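Local atomic coordinates of beta-lactamase (PDB entry 5GWA), a protein that probably hydrolyses beta-lactam antibiotics to substituted beta-amino acids, as a class A extended-spectrum beta-lactamase that is inhibited by avibactam. Residues A[114-119]-A[145-150]. Numbering follows the deposited sequence.
Sequences NGCDIL and ATEEEM. With NA (sodium ion), chain Q.
Asp117 reaches from helix 113-123 to the first turn of helix 147-151 and grips it with both carboxylate oxygens. OD1 of Asp117 accepts from Glu147 N at 2.8 Å. OD2 of Asp117 accepts from Glu148 N at 2.9 Å. Each oxygen uses its syn lone pair, so the pair of bonds fixes the rotation of the carboxylate. The negative group also meets the N-terminal end of the short helix, where the N-H groups give a partial positive charge, which probably favours its ionised form. Packing is close on this buried side. CB of Thr146 lies 3.4 Å from Asp117 OD1, with the two side chains crossing at about a right angle. SG of Cys116 rests against CG of Glu147 at 3.8 Å.

Thr146 is the N-cap, and with Glu149 it forms a capping box. OG1 of Thr146 accepts from Glu149 N, while Glu149 OE1 takes the N-H of Thr146 on its anti side, 23° out of the carboxylate plane. The helix start is thus capped from within as well as held by Asp117. In class A enzymes this turn belongs to the omega loop beside the active site. Glu147 lines the avibactam pocket here. Its CB faces Asp117, but the chain turns about the CB-CG bond (chi2 -74°) and carries the carboxylate away, toward the inhibitor. Asp117 thereby holds the backbone of a pocket residue and makes no bond to its acid group.

The looser side lies at Glu148, which is partly exposed. With CG anti to the backbone N (chi1 172°) and the chain extended beyond it, the carboxylate ends beside a water. This water donates to OE1 of Glu148 and to OD2 of Asp117, 2.7 Å from each, and so bridges two carboxylates that do not touch each other directly. Further along, Met150 O joins Ala153 and Trp154 in binding a sodium ion.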
ATOM      1  N   ASN A 114      -7.488   4.617  -0.634  1.00  8.96           N
ATOM      2  CA  ASN A 114      -7.842   6.037  -0.639  1.00 10.53           C
ATOM      3  C   ASN A 114      -9.181   6.256  -1.320  1.00 10.24           C
ATOM      4  O   ASN A 114     -10.016   7.027  -0.832  1.00 11.66           O
ATOM      5  CB  ASN A 114      -6.747   6.857  -1.294  1.00  9.97           C
ATOM      6  CG  ASN A 114      -5.538   7.022  -0.403  1.00 11.57           C
ATOM      7  OD1 ASN A 114      -5.661   7.290   0.803  1.00 12.57           O
ATOM      8  ND2 ASN A 114      -4.375   6.797  -0.968  1.00 11.80           N
ATOM      9  N   GLY A 115      -9.402   5.560  -2.437  1.00  9.24           N
ATOM     10  CA  GLY A 115     -10.684   5.656  -3.143  1.00 10.40           C
ATOM     11  C   GLY A 115     -11.826   5.207  -2.242  1.00  8.95           C
ATOM     12  O   GLY A 115     -12.911   5.838  -2.176  1.00  9.91           O
ATOM     13  N   CYS A 116     -11.593   4.161  -1.466  1.00  8.77           N
ATOM     14  CA  CYS A 116     -12.563   3.668  -0.505  1.00  9.56           C
ATOM     15  C   CYS A 116     -12.976   4.793   0.468  1.00  9.55           C
ATOM     16  O   CYS A 116     -14.154   5.109   0.632  1.00 10.22           O
ATOM     17  CB  CYS A 116     -11.968   2.490   0.259  1.00 10.08           C
ATOM     18  SG  CYS A 116     -12.955   1.882   1.633  1.00 10.01           S
ATOM     19  N   ASP A 117     -12.003   5.435   1.071  1.00  9.95           N
ATOM     20  CA  ASP A 117     -12.300   6.440   2.067  1.00 10.74           C
ATOM     21  C   ASP A 117     -12.857   7.717   1.476  1.00 10.04           C
ATOM     22  O   ASP A 117     -13.727   8.337   2.098  1.00 11.50           O
ATOM     23  CB  ASP A 117     -11.088   6.681   2.973  1.00 11.68           C
ATOM     24  CG  ASP A 117     -10.810   5.508   3.908  1.00 13.06           C
ATOM     25  OD1 ASP A 117     -11.524   4.464   3.910  1.00 12.28           O
ATOM     26  OD2 ASP A 117      -9.839   5.631   4.668  1.00 16.01           O
ATOM     27  N   ILE A 118     -12.440   8.071   0.268  1.00 10.49           N
ATOM     28  CA  ILE A 118     -13.054   9.198  -0.484  1.00  9.78           C
ATOM     29  C   ILE A 118     -14.556   8.935  -0.699  1.00 12.49           C
ATOM     30  O   ILE A 118     -15.418   9.787  -0.416  1.00 13.41           O
ATOM     31  CB  ILE A 118     -12.361   9.384  -1.857  1.00 11.35           C
ATOM     32  CG1 ILE A 118     -10.967   9.997  -1.668  1.00 11.93           C
ATOM     33  CG2 ILE A 118     -13.194  10.262  -2.771  1.00 12.30           C
ATOM     34  CD1 ILE A 118     -10.100   9.850  -2.883  1.00 13.10           C
ATOM     35  N   LEU A 119     -14.882   7.695  -1.023  1.00 10.48           N
ATOM     36  CA  LEU A 119     -16.269   7.310  -1.243  1.00  9.88           C
ATOM     37  C   LEU A 119     -17.063   7.201   0.061  1.00 11.46           C
ATOM     38  O   LEU A 119     -18.245   7.580   0.070  1.00 12.37           O
ATOM     39  CB  LEU A 119     -16.337   6.010  -2.073  1.00 11.69           C
ATOM     40  CG  LEU A 119     -15.856   6.120  -3.533  1.00 11.04           C
ATOM     41  CD1 LEU A 119     -15.818   4.766  -4.199  1.00 12.47           C
ATOM     42  CD2 LEU A 119     -16.684   7.106  -4.363  1.00 12.40           C
ATOM     43  N   ALA A 145     -15.686   1.041  10.368  1.00 13.08           N
ATOM     44  CA  ALA A 145     -14.388   1.733  10.313  1.00 12.23           C
ATOM     45  C   ALA A 145     -13.940   1.894   8.876  1.00 11.50           C
ATOM     46  O   ALA A 145     -14.035   0.981   8.080  1.00 11.17           O
ATOM     47  CB  ALA A 145     -13.326   0.969  11.048  1.00 12.81           C
ATOM     48  N   THR A 146     -13.369   3.039   8.590  1.00 11.19           N
ATOM     49  CA  THR A 146     -12.800   3.324   7.279  1.00 10.88           C
ATOM     50  C   THR A 146     -11.450   2.624   7.159  1.00 11.03           C
ATOM     51  O   THR A 146     -10.963   2.033   8.115  1.00 12.11           O
ATOM     52  CB  THR A 146     -12.540   4.823   7.100  1.00 11.62           C
ATOM     53  OG1 THR A 146     -11.609   5.253   8.099  1.00 12.81           O
ATOM     54  CG2 THR A 146     -13.818   5.634   7.202  1.00 12.78           C
ATOM     55  N   GLU A 147     -10.845   2.690   5.982  1.00 10.41           N
ATOM     56  CA  GLU A 147      -9.522   2.112   5.829  1.00 10.58           C
ATOM     57  C   GLU A 147      -8.504   2.818   6.692  1.00 11.18           C
ATOM     58  O   GLU A 147      -7.676   2.153   7.318  1.00 13.22           O
ATOM     59  CB  GLU A 147      -9.082   2.111   4.354  1.00 11.85           C
ATOM     60  CG  GLU A 147      -9.814   1.046   3.545  1.00 12.00           C
ATOM     61  CD  GLU A 147      -9.357  -0.368   3.816  1.00 12.69           C
ATOM     62  OE1 GLU A 147      -8.266  -0.561   4.412  1.00 12.32           O
ATOM     63  OE2 GLU A 147     -10.017  -1.348   3.362  1.00 13.51           O
ATOM     64  N   GLU A 148      -8.565   4.131   6.744  1.00 12.56           N
ATOM     65  CA  GLU A 148      -7.623   4.890   7.590  1.00 13.29           C
ATOM     66  C   GLU A 148      -7.756   4.471   9.044  1.00 12.36           C
ATOM     67  O   GLU A 148      -6.755   4.205   9.711  1.00 14.78           O
ATOM     68  CB  GLU A 148      -7.884   6.355   7.426  1.00 16.86           C
ATOM     69  CG  GLU A 148      -7.119   7.254   8.383  1.00 22.12           C
ATOM     70  CD  GLU A 148      -7.413   8.727   8.142  1.00 32.41           C
ATOM     71  OE1 GLU A 148      -8.407   9.045   7.452  1.00 32.15           O
ATOM     72  OE2 GLU A 148      -6.686   9.581   8.701  1.00 36.50           O
ATOM     73  N   GLU A 149      -8.999   4.301   9.486  1.00 12.77           N
ATOM     74  CA  GLU A 149      -9.247   3.877  10.849  1.00 14.45           C
ATOM     75  C   GLU A 149      -8.724   2.463  11.131  1.00 14.85           C
ATOM     76  O   GLU A 149      -8.146   2.184  12.192  1.00 16.40           O
ATOM     77  CB  GLU A 149     -10.744   3.999  11.161  1.00 15.58           C
ATOM     78  CG  GLU A 149     -11.229   5.417  11.287  1.00 15.24           C
ATOM     79  CD  GLU A 149     -12.719   5.545  11.499  1.00 18.64           C
ATOM     80  OE1 GLU A 149     -13.507   4.765  10.919  1.00 14.43           O
ATOM     81  OE2 GLU A 149     -13.140   6.580  12.062  1.00 22.79           O
ATOM     82  N   MET A 150      -8.833   1.554  10.163  1.00 12.75           N
ATOM     83  CA  MET A 150      -8.329   0.204  10.339  1.00 13.79           C
ATOM     84  C   MET A 150      -6.797   0.173  10.439  1.00 15.28           C
ATOM     85  O   MET A 150      -6.219  -0.716  11.044  1.00 18.89           O
ATOM     86  CB  MET A 150      -8.800  -0.710   9.188  1.00 14.49           C
ATOM     87  CG  MET A 150     -10.241  -1.152   9.344  1.00 13.73           C
ATOM     88  SD  MET A 150     -10.619  -2.570   8.305  1.00 13.04           S
ATOM     89  CE  MET A 150     -10.694  -1.755   6.737  1.00 11.91           C
TER
HETATM   90 NA    NA Q 316      -7.131  -3.165  11.853  1.00 24.50          NA
HETATM   91  O   HOH W   1      -9.372   8.302   5.094  1.00 25.35           O
HETATM   92  O   HOH W   2      -5.950  -3.991   9.501  1.00 23.31           O